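Side-chain contacts in Alr1585 protein (Nostoc sp., PDB 5C2I), which probably uses a haem iron to decolorize dyes with hydrogen peroxide, as a member of the DyP-type peroxidase family: residues 396-401 and 453-458; 132-137 and 255-260. The protein carries 1 engineered substitution. All coordinates share one frame; numbering follows the deposited sequence.

Contact 1 of 2, residues 396-401 and 453-458. With HEM (protoporphyrin IX containing Fe), chain E; EDO (1,2-ethanediol), chain G.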
ATOM      1  N   GLN A 396      31.120  -4.776  29.538  1.00 16.54           N
ATOM      2  CA  GLN A 396      29.991  -4.204  28.786  1.00 16.05           C
ATOM      3  C   GLN A 396      28.788  -5.156  28.824  1.00 15.11           C
ATOM      4  O   GLN A 396      28.139  -5.205  29.853  1.00 15.44           O
ATOM      5  CB  GLN A 396      30.456  -3.703  27.392  1.00 15.79           C
ATOM      6  CG  GLN A 396      31.440  -2.548  27.620  1.00 16.64           C
ATOM      7  CD  GLN A 396      32.190  -2.055  26.391  1.00 16.29           C
ATOM      8  OE1 GLN A 396      33.310  -2.493  26.107  1.00 16.16           O
ATOM      9  NE2 GLN A 396      31.568  -1.160  25.646  1.00 16.04           N
ATOM     10  N   PHE A 397      28.498  -5.943  27.792  1.00 14.90           N
ATOM     11  CA  PHE A 397      27.316  -6.797  27.869  1.00 14.92           C
ATOM     12  C   PHE A 397      27.221  -7.618  29.179  1.00 16.33           C
ATOM     13  O   PHE A 397      26.153  -7.658  29.801  1.00 15.64           O
ATOM     14  CB  PHE A 397      27.152  -7.742  26.684  1.00 15.20           C
ATOM     15  CG  PHE A 397      26.084  -8.745  26.904  1.00 15.74           C
ATOM     16  CD1 PHE A 397      24.752  -8.408  26.697  1.00 15.97           C
ATOM     17  CD2 PHE A 397      26.375 -10.004  27.401  1.00 16.12           C
ATOM     18  CE1 PHE A 397      23.740  -9.334  27.007  1.00 16.50           C
ATOM     19  CE2 PHE A 397      25.381 -10.905  27.685  1.00 16.63           C
ATOM     20  CZ  PHE A 397      24.057 -10.568  27.485  1.00 16.85           C
ATOM     21  N   ASN A 398      28.264  -8.380  29.524  1.00 16.36           N
ATOM     22  CA  ASN A 398      28.145  -9.260  30.691  1.00 17.17           C
ATOM     23  C   ASN A 398      27.870  -8.467  31.965  1.00 17.48           C
ATOM     24  O   ASN A 398      27.124  -8.928  32.851  1.00 18.18           O
ATOM     25  CB  ASN A 398      29.384 -10.138  30.895  1.00 17.72           C
ATOM     26  CG  ASN A 398      29.390 -11.384  30.023  1.00 17.87           C
ATOM     27  OD1 ASN A 398      28.665 -11.488  29.039  1.00 17.67           O
ATOM     28  ND2 ASN A 398      30.238 -12.326  30.380  1.00 18.13           N
ATOM     29  N   PHE A 399      28.529  -7.318  32.075  1.00 17.52           N
ATOM     30  CA  PHE A 399      28.355  -6.399  33.206  1.00 17.88           C
ATOM     31  C   PHE A 399      26.915  -5.895  33.281  1.00 17.62           C
ATOM     32  O   PHE A 399      26.297  -5.954  34.328  1.00 18.15           O
ATOM     33  CB  PHE A 399      29.339  -5.245  33.076  1.00 18.24           C
ATOM     34  CG  PHE A 399      29.523  -4.444  34.325  1.00 18.78           C
ATOM     35  CD1 PHE A 399      28.611  -3.443  34.669  1.00 18.64           C
ATOM     36  CD2 PHE A 399      30.644  -4.637  35.134  1.00 20.06           C
ATOM     37  CE1 PHE A 399      28.792  -2.691  35.824  1.00 19.23           C
ATOM     38  CE2 PHE A 399      30.838  -3.863  36.267  1.00 19.99           C
ATOM     39  CZ  PHE A 399      29.886  -2.914  36.643  1.00 19.90           C
ATOM     40  N   MET A 400      26.380  -5.463  32.137  1.00 17.27           N
ATOM     41  CA  MET A 400      25.064  -4.908  32.064  1.00 16.81           C
ATOM     42  C   MET A 400      24.018  -5.956  32.499  1.00 17.11           C
ATOM     43  O   MET A 400      23.132  -5.653  33.316  1.00 16.17           O
ATOM     44  CB  MET A 400      24.799  -4.392  30.670  1.00 16.13           C
ATOM     45  CG  MET A 400      23.522  -3.639  30.479  1.00 16.23           C
ATOM     46  SD  MET A 400      23.412  -2.956  28.814  1.00 15.79           S
ATOM     47  CE  MET A 400      24.557  -1.598  28.969  1.00 15.77           C
ATOM     48  N   GLN A 401      24.128  -7.171  31.960  1.00 16.56           N
ATOM     49  CA  GLN A 401      23.181  -8.243  32.318  1.00 16.76           C
ATOM     50  C   GLN A 401      23.351  -8.659  33.782  1.00 17.71           C
ATOM     51  O   GLN A 401      22.361  -8.737  34.540  1.00 16.69           O
ATOM     52  CB  GLN A 401      23.366  -9.449  31.410  1.00 16.88           C
ATOM     53  CG  GLN A 401      22.356 -10.573  31.635  1.00 17.60           C
ATOM     54  CD  GLN A 401      21.012 -10.300  31.004  1.00 17.39           C
ATOM     55  OE1 GLN A 401      20.911  -9.974  29.811  1.00 18.06           O
ATOM     56  NE2 GLN A 401      19.968 -10.407  31.793  1.00 17.69           N
ATOM     57  N   GLY A 453      23.305 -18.873  21.754  1.00 19.11           N
ATOM     58  CA  GLY A 453      24.153 -17.772  21.256  1.00 19.12           C
ATOM     59  C   GLY A 453      25.624 -18.084  21.404  1.00 19.13           C
ATOM     60  O   GLY A 453      25.987 -19.183  21.791  1.00 19.02           O
ATOM     61  N   GLU A 454      26.458 -17.110  21.085  1.00 18.48           N
ATOM     62  CA  GLU A 454      27.892 -17.240  21.232  1.00 18.14           C
ATOM     63  C   GLU A 454      28.529 -15.896  21.176  1.00 17.60           C
ATOM     64  O   GLU A 454      27.929 -14.911  20.686  1.00 17.70           O
ATOM     65  CB  GLU A 454      28.454 -18.158  20.138  1.00 18.93           C
ATOM     66  CG  GLU A 454      29.918 -18.532  20.224  1.00 19.53           C
ATOM     67  CD  GLU A 454      30.310 -19.165  21.551  1.00 19.90           C
ATOM     68  OE1 GLU A 454      30.512 -18.411  22.525  1.00 19.09           O
ATOM     69  OE2 GLU A 454      30.419 -20.395  21.612  1.00 20.73           O
ATOM     70  N   TYR A 455      29.748 -15.847  21.703  1.00 17.09           N
ATOM     71  CA  TYR A 455      30.598 -14.676  21.618  1.00 16.42           C
ATOM     72  C   TYR A 455      31.551 -14.818  20.445  1.00 15.93           C
ATOM     73  O   TYR A 455      32.138 -15.887  20.251  1.00 16.38           O
ATOM     74  CB  TYR A 455      31.460 -14.591  22.846  1.00 17.11           C
ATOM     75  CG  TYR A 455      30.778 -14.436  24.191  1.00 16.99           C
ATOM     76  CD1 TYR A 455      29.890 -13.396  24.451  1.00 17.17           C
ATOM     77  CD2 TYR A 455      31.096 -15.300  25.241  1.00 18.35           C
ATOM     78  CE1 TYR A 455      29.306 -13.233  25.713  1.00 16.73           C
ATOM     79  CE2 TYR A 455      30.556 -15.121  26.500  1.00 18.57           C
ATOM     80  CZ  TYR A 455      29.666 -14.075  26.725  1.00 18.48           C
ATOM     81  OH  TYR A 455      29.153 -13.906  28.005  1.00 18.26           O
ATOM     82  N   PHE A 456      31.720 -13.754  19.681  1.00 15.46           N
ATOM     83  CA  PHE A 456      32.635 -13.739  18.536  1.00 15.93           C
ATOM     84  C   PHE A 456      33.525 -12.518  18.524  1.00 16.26           C
ATOM     85  O   PHE A 456      33.266 -11.532  19.231  1.00 16.31           O
ATOM     86  CB  PHE A 456      31.862 -13.715  17.215  1.00 15.96           C
ATOM     87  CG  PHE A 456      30.875 -14.854  17.029  1.00 16.20           C
ATOM     88  CD1 PHE A 456      29.572 -14.742  17.503  1.00 15.77           C
ATOM     89  CD2 PHE A 456      31.211 -15.968  16.323  1.00 16.60           C
ATOM     90  CE1 PHE A 456      28.676 -15.771  17.328  1.00 15.89           C
ATOM     91  CE2 PHE A 456      30.305 -16.993  16.102  1.00 16.74           C
ATOM     92  CZ  PHE A 456      29.034 -16.909  16.643  1.00 16.71           C
ATOM     93  N   PHE A 457      34.548 -12.561  17.666  1.00 16.19           N
ATOM     94  CA  PHE A 457      35.350 -11.384  17.322  1.00 16.27           C
ATOM     95  C   PHE A 457      35.160 -11.136  15.834  1.00 16.04           C
ATOM     96  O   PHE A 457      35.140 -12.089  15.041  1.00 15.92           O
ATOM     97  CB  PHE A 457      36.802 -11.649  17.633  1.00 17.03           C
ATOM     98  CG  PHE A 457      37.688 -10.450  17.468  1.00 17.37           C
ATOM     99  CD1 PHE A 457      37.553  -9.352  18.296  1.00 17.57           C
ATOM    100  CD2 PHE A 457      38.645 -10.428  16.501  1.00 18.03           C
ATOM    101  CE1 PHE A 457      38.356  -8.238  18.145  1.00 17.73           C
ATOM    102  CE2 PHE A 457      39.517  -9.338  16.365  1.00 18.56           C
ATOM    103  CZ  PHE A 457      39.336  -8.216  17.168  1.00 18.78           C
ATOM    104  N   ALA A 458      34.933  -9.873  15.473  1.00 16.69           N
ATOM    105  CA  ALA A 458      34.949  -9.411  14.089  1.00 16.49           C
ATOM    106  C   ALA A 458      36.384  -9.034  13.754  1.00 16.83           C
ATOM    107  O   ALA A 458      36.842  -7.977  14.171  1.00 16.34           O
ATOM    108  CB  ALA A 458      34.044  -8.203  13.923  1.00 16.93           C
TER
HETATM  109  CHA HEM E 501      16.841  -0.197  25.302  1.00 13.30           C
HETATM  110  CHB HEM E 501      13.737  -3.781  24.419  1.00 13.49           C
HETATM  111  CHC HEM E 501      17.168  -7.002  25.549  1.00 13.80           C
HETATM  112  CHD HEM E 501      20.149  -3.390  26.660  1.00 14.48           C
HETATM  113  C1A HEM E 501      15.686  -0.892  24.981  1.00 13.20           C
HETATM  114  C2A HEM E 501      14.437  -0.294  24.640  1.00 14.07           C
HETATM  115  C3A HEM E 501      13.572  -1.302  24.393  1.00 13.10           C
HETATM  116  C4A HEM E 501      14.286  -2.510  24.556  1.00 13.58           C
HETATM  117  CMA HEM E 501      12.133  -1.200  23.962  1.00 13.61           C
HETATM  118  CAA HEM E 501      14.108   1.202  24.555  1.00 12.77           C
HETATM  119  CBA HEM E 501      14.365   1.915  23.225  1.00 14.05           C
HETATM  120  CGA HEM E 501      15.830   1.827  22.899  1.00 14.47           C
HETATM  121  O1A HEM E 501      16.673   2.642  23.377  1.00 15.91           O
HETATM  122  O2A HEM E 501      16.206   0.925  22.148  1.00 14.08           O
HETATM  123  C1B HEM E 501      14.443  -4.967  24.614  1.00 15.15           C
HETATM  124  C2B HEM E 501      13.892  -6.278  24.395  1.00 14.99           C
HETATM  125  C3B HEM E 501      14.840  -7.163  24.663  1.00 14.60           C
HETATM  126  C4B HEM E 501      15.989  -6.379  25.122  1.00 14.65           C
HETATM  127  CMB HEM E 501      12.511  -6.550  23.913  1.00 15.31           C
HETATM  128  CAB HEM E 501      14.867  -8.643  24.548  1.00 14.62           C
HETATM  129  CBB HEM E 501      14.072  -9.347  23.723  1.00 15.38           C
HETATM  130  C1C HEM E 501      18.292  -6.298  26.011  1.00 14.78           C
HETATM  131  C2C HEM E 501      19.418  -6.850  26.584  1.00 14.43           C
HETATM  132  C3C HEM E 501      20.252  -5.815  26.921  1.00 15.31           C
HETATM  133  C4C HEM E 501      19.619  -4.634  26.516  1.00 14.56           C
HETATM  134  CMC HEM E 501      19.740  -8.305  26.765  1.00 14.55           C
HETATM  135  CAC HEM E 501      21.548  -5.841  27.598  1.00 14.88           C
HETATM  136  CBC HEM E 501      21.993  -6.708  28.474  1.00 16.19           C
HETATM  137  C1D HEM E 501      19.477  -2.241  26.246  1.00 14.38           C
HETATM  138  C2D HEM E 501      20.108  -0.929  26.336  1.00 14.19           C
HETATM  139  C3D HEM E 501      19.185  -0.036  26.007  1.00 13.83           C
HETATM  140  C4D HEM E 501      17.993  -0.841  25.663  1.00 13.39           C
HETATM  141  CMD HEM E 501      21.533  -0.601  26.751  1.00 15.72           C
HETATM  142  CAD HEM E 501      19.381   1.450  25.914  1.00 14.08           C
HETATM  143  CBD HEM E 501      19.177   2.177  27.249  1.00 14.24           C
HETATM  144  CGD HEM E 501      19.434   3.637  27.067  1.00 13.43           C
HETATM  145  O1D HEM E 501      18.532   4.397  27.409  1.00 13.40           O
HETATM  146  O2D HEM E 501      20.530   4.093  26.592  1.00 15.31           O
HETATM  147  NA  HEM E 501      15.560  -2.249  25.002  1.00 13.41           N
HETATM  148  NB  HEM E 501      15.635  -5.095  25.106  1.00 13.87           N
HETATM  149  NC  HEM E 501      18.368  -4.937  26.057  1.00 14.08           N
HETATM  150  ND  HEM E 501      18.188  -2.146  25.914  1.00 13.68           N
HETATM  151 FE   HEM E 501      16.944  -3.575  25.555  1.00 15.06          FE
HETATM  152  C1  EDO G 503      35.822  -0.765  27.976  1.00 29.17           C
HETATM  153  O1  EDO G 503      34.859  -1.765  28.332  1.00 26.40           O
HETATM  154  C2  EDO G 503      35.405   0.682  28.245  1.00 29.07           C
HETATM  155  O2  EDO G 503      34.156   1.091  27.693  1.00 27.81           O
HETATM  156  O   HOH W   1      17.756  -3.890  23.385  1.00 20.81           O

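Contact 2 of 2, residues 132-137 and 255-260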
ATOM      1  N   LEU A 132      25.479 -14.996  34.110  1.00 24.08           N
ATOM      2  CA  LEU A 132      24.381 -14.363  33.397  1.00 21.79           C
ATOM      3  C   LEU A 132      22.989 -14.749  33.917  1.00 21.41           C
ATOM      4  O   LEU A 132      21.984 -14.103  33.561  1.00 21.66           O
ATOM      5  CB  LEU A 132      24.469 -14.688  31.920  1.00 21.58           C
ATOM      6  CG  LEU A 132      25.765 -14.201  31.239  1.00 21.40           C
ATOM      7  CD1 LEU A 132      25.797 -14.695  29.816  1.00 21.77           C
ATOM      8  CD2 LEU A 132      25.808 -12.668  31.250  1.00 21.12           C
ATOM      9  N   GLY A 133      22.905 -15.802  34.716  1.00 21.87           N
ATOM     10  CA  GLY A 133      21.590 -16.367  35.137  1.00 22.75           C
ATOM     11  C   GLY A 133      20.911 -17.143  34.029  1.00 22.39           C
ATOM     12  O   GLY A 133      19.674 -17.365  34.059  1.00 21.95           O
ATOM     13  N   ASP A 134      21.723 -17.562  33.059  1.00 22.50           N
ATOM     14  CA  ASP A 134      21.224 -18.189  31.840  1.00 22.92           C
ATOM     15  C   ASP A 134      20.750 -19.607  32.102  1.00 23.23           C
ATOM     16  O   ASP A 134      21.173 -20.264  33.076  1.00 22.89           O
ATOM     17  CB  ASP A 134      22.324 -18.216  30.760  1.00 23.10           C
ATOM     18  CG  ASP A 134      22.313 -17.007  29.846  1.00 22.30           C
ATOM     19  OD1 ASP A 134      21.358 -16.184  29.864  1.00 22.46           O
ATOM     20  OD2 ASP A 134      23.264 -16.902  29.062  1.00 23.11           O
ATOM     21  N   PRO A 135      19.863 -20.110  31.226  1.00 23.59           N
ATOM     22  CA  PRO A 135      19.346 -21.436  31.418  1.00 24.51           C
ATOM     23  C   PRO A 135      20.352 -22.501  30.996  1.00 25.75           C
ATOM     24  O   PRO A 135      21.376 -22.199  30.399  1.00 24.51           O
ATOM     25  CB  PRO A 135      18.129 -21.473  30.495  1.00 24.87           C
ATOM     26  CG  PRO A 135      18.488 -20.569  29.387  1.00 23.55           C
ATOM     27  CD  PRO A 135      19.289 -19.468  30.032  1.00 22.91           C
ATOM     28  N   LYS A 136      20.060 -23.758  31.296  1.00 26.97           N
ATOM     29  CA  LYS A 136      20.983 -24.832  30.928  1.00 27.99           C
ATOM     30  C   LYS A 136      21.153 -24.917  29.422  1.00 26.77           C
ATOM     31  O   LYS A 136      20.208 -24.691  28.673  1.00 24.34           O
ATOM     32  CB  LYS A 136      20.490 -26.178  31.448  1.00 31.28           C
ATOM     33  CG  LYS A 136      20.473 -26.267  32.953  1.00 35.25           C
ATOM     34  CD  LYS A 136      20.106 -27.672  33.400  1.00 39.76           C
ATOM     35  CE  LYS A 136      19.905 -27.706  34.909  1.00 46.02           C
ATOM     36  NZ  LYS A 136      21.218 -27.672  35.599  1.00 48.05           N
ATOM     37  N   ILE A 137      22.363 -25.268  28.993  1.00 27.24           N
ATOM     38  CA  ILE A 137      22.676 -25.317  27.575  1.00 27.82           C
ATOM     39  C   ILE A 137      21.792 -26.359  26.884  1.00 27.64           C
ATOM     40  O   ILE A 137      21.468 -26.202  25.719  1.00 26.96           O
ATOM     41  CB  ILE A 137      24.188 -25.574  27.328  1.00 29.18           C
ATOM     42  CG1 ILE A 137      24.995 -24.259  27.422  1.00 31.11           C
ATOM     43  CG2 ILE A 137      24.458 -26.064  25.903  1.00 28.64           C
ATOM     44  CD1 ILE A 137      24.697 -23.341  28.580  1.00 32.24           C
ATOM     45  N   VAL A 255      28.436 -10.058  20.833  1.00 15.56           N
ATOM     46  CA  VAL A 255      27.584 -10.938  21.633  1.00 15.27           C
ATOM     47  C   VAL A 255      26.362 -11.223  20.756  1.00 14.81           C
ATOM     48  O   VAL A 255      25.724 -10.281  20.278  1.00 14.85           O
ATOM     49  CB  VAL A 255      27.122 -10.222  22.912  1.00 15.39           C
ATOM     50  CG1 VAL A 255      25.990 -11.008  23.612  1.00 15.94           C
ATOM     51  CG2 VAL A 255      28.275  -9.995  23.861  1.00 16.04           C
ATOM     52  N   TYR A 256      26.053 -12.492  20.534  1.00 15.21           N
ATOM     53  CA  TYR A 256      24.862 -12.928  19.777  1.00 15.53           C
ATOM     54  C   TYR A 256      24.026 -13.808  20.690  1.00 15.82           C
ATOM     55  O   TYR A 256      24.548 -14.785  21.227  1.00 16.57           O
ATOM     56  CB  TYR A 256      25.284 -13.711  18.517  1.00 15.83           C
ATOM     57  CG  TYR A 256      24.166 -13.991  17.543  1.00 15.79           C
ATOM     58  CD1 TYR A 256      23.055 -14.813  17.893  1.00 15.90           C
ATOM     59  CD2 TYR A 256      24.182 -13.457  16.299  1.00 15.67           C
ATOM     60  CE1 TYR A 256      22.025 -15.026  17.005  1.00 16.13           C
ATOM     61  CE2 TYR A 256      23.171 -13.710  15.382  1.00 16.33           C
ATOM     62  CZ  TYR A 256      22.089 -14.466  15.739  1.00 16.30           C
ATOM     63  OH  TYR A 256      21.102 -14.698  14.830  1.00 17.28           O
ATOM     64  N   ARG A 257      22.750 -13.445  20.880  1.00 16.02           N
ATOM     65  CA  ARG A 257      21.817 -14.191  21.722  1.00 16.58           C
ATOM     66  C   ARG A 257      20.466 -14.221  21.074  1.00 16.66           C
ATOM     67  O   ARG A 257      19.942 -13.155  20.689  1.00 16.12           O
ATOM     68  CB  ARG A 257      21.716 -13.568  23.109  1.00 17.06           C
ATOM     69  CG  ARG A 257      23.015 -13.710  23.933  1.00 17.65           C
ATOM     70  CD  ARG A 257      23.072 -12.800  25.141  1.00 17.53           C
ATOM     71  NE  ARG A 257      22.121 -13.093  26.209  1.00 17.85           N
ATOM     72  CZ  ARG A 257      22.242 -14.074  27.110  1.00 18.82           C
ATOM     73  NH1 ARG A 257      23.228 -14.974  27.065  1.00 19.26           N
ATOM     74  NH2 ARG A 257      21.334 -14.177  28.060  1.00 18.76           N
ATOM     75  N   LYS A 258      19.903 -15.435  20.922  1.00 15.92           N
ATOM     76  CA  LYS A 258      18.563 -15.569  20.394  1.00 15.90           C
ATOM     77  C   LYS A 258      17.562 -15.507  21.556  1.00 16.59           C
ATOM     78  O   LYS A 258      17.601 -16.369  22.441  1.00 17.32           O
ATOM     79  CB  LYS A 258      18.408 -16.846  19.610  1.00 16.32           C
ATOM     80  CG  LYS A 258      17.011 -17.031  19.040  1.00 16.86           C
ATOM     81  CD  LYS A 258      16.924 -18.237  18.088  1.00 17.56           C
ATOM     82  CE  LYS A 258      15.564 -18.308  17.392  1.00 17.85           C
ATOM     83  NZ  LYS A 258      15.446 -19.391  16.382  1.00 18.71           N
ATOM     84  N   LEU A 259      16.752 -14.457  21.586  1.00 17.10           N
ATOM     85  CA  LEU A 259      15.885 -14.186  22.750  1.00 18.04           C
ATOM     86  C   LEU A 259      14.423 -14.294  22.315  1.00 18.53           C
ATOM     87  O   LEU A 259      13.884 -13.402  21.668  1.00 18.75           O
ATOM     88  CB  LEU A 259      16.222 -12.796  23.317  1.00 17.70           C
ATOM     89  CG  LEU A 259      17.653 -12.556  23.771  1.00 17.44           C
ATOM     90  CD1 LEU A 259      17.827 -11.150  24.369  1.00 17.75           C
ATOM     91  CD2 LEU A 259      18.087 -13.615  24.766  1.00 19.43           C
ATOM     92  N   GLU A 260      13.793 -15.380  22.727  1.00 19.30           N
ATOM     93  CA  GLU A 260      12.398 -15.640  22.418  1.00 19.92           C
ATOM     94  C   GLU A 260      11.476 -14.807  23.291  1.00 20.24           C
ATOM     95  O   GLU A 260      11.692 -14.711  24.506  1.00 20.46           O
ATOM     96  CB  GLU A 260      12.078 -17.103  22.636  1.00 20.88           C
ATOM     97  CG  GLU A 260      10.665 -17.498  22.250  1.00 21.23           C
ATOM     98  CD  GLU A 260      10.436 -18.966  22.413  1.00 22.35           C
ATOM     99  OE1 GLU A 260      10.349 -19.383  23.584  1.00 24.92           O
ATOM    100  OE2 GLU A 260      10.402 -19.697  21.405  1.00 21.83           O
TER

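Contact 1 of 2, residues 396-401 and 453-458
A single pair of side chains, N398 and Y455, joins helix 397-405 to strand 448-458: the hydroxyl of Y455 donates to the amide oxygen of N398, OH to OD1 at 2.7 Å, deep in the chain. The two residues reach toward each other from helix and strand, and the amide oxygen sits at the edge of the phenol ring, close to its plane. The hydroxyl approaches the amide C=O at 106°, in the carbonyl plane and on a lone pair, while the amide and ring planes are turned 50° apart. In Y455, CG lies anti to the carbonyl carbon (chi1 -62°), which sends the ring off the strand toward the helix, and the length of tyrosine carries its hydroxyl across. Asparagine suits the other side, a short polar group that keeps its oxygen close to the helix. Nonpolar neighbours, I128 and L132 of helix 126-132 and P118, pack against both residues.

The first turn of the same helix also lines the haem pocket. F397 brings CE1 to 3.5 Å from the vinyl carbon CBC of the haem, and M400 lays SD 3.6 Å from CAC, soft nonpolar groups fitting the porphyrin rim. Q396, at the N-cap, lends its backbone oxygen to M400 N at 2.9 Å. On the strand, E454 turns OE1 back to the amide of the next residue, Y455 N, at 2.8 Å, and the same oxygen accepts from M123 N, so this buried carboxylate has two backbone donors.

With so little surface shared, the link depends on direction more than on area: a buried carbonyl oxygen obtains a donor, and the tyrosine hydroxyl, otherwise costly to bury among aliphatic neighbours, obtains an acceptor on the helix that lines the haem pocket.

Contact 2 of 2, residues 132-137 and 255-260
D134 and R257 face one another end-on in a bidentate salt bridge, their carboxylate and guanidinium planes only 8° apart. It joins segments from the two DyP family regions of the chain, both related to the dimeric alpha+beta barrel: D134 follows helix 126-132 in the first, and R257 lies on strand 250-261 in the second. The side chains point head-on at each other across the contact, and each terminal nitrogen takes one oxygen: NH2 donates to OD1 at 2.7 Å and NH1 to OD2 at 2.8 Å. Both bonds are almost straight, the N-H...O angles being 174° and 175°, and both use the syn lone pairs of the carboxylate, so the pair fits edge to edge without twisting. Arginine suits this place because its two parallel N-H groups match the spacing of the two oxygens.

A bend at chi3 turns the guanidinium, while CD packs on the F397 ring and M450 also touches the side chain. The aspartate is presented by the chain's exit from the helix, a Schellman motif in which G133 adopts the positive phi that glycine tolerates easily. OD1 has a second donor in Q423 NE2, which also reaches L132 O. With an alanine here instead of D134, the buried guanidinium, close to the haem, would probably lose its carboxylate mate and the two bonds that fix its plane. Nonpolar cover comes from L132, whose methyl CD1 lies obliquely beside the guanidinium, 3.8 Å from NH1.

Both contacts are buried, contact 1 nearer the centre of the chain than contact 2. They share one sheet, since strands 448-458 and 250-261 are neighbours in it, and E454 N probably bonds to Y256 O at 3.0 Å. F397 connects them further: its CZ packs on R257 CD at 3.4 Å. The chemistry differs. Contact 1 joins a helix to a strand through one neutral hydrogen bond, whereas contact 2 fastens a post-helical loop to a strand by a paired ionic grip. L132 serves both, touching N398 as well as R257, so the end of helix 126-132 lies against each polar pair.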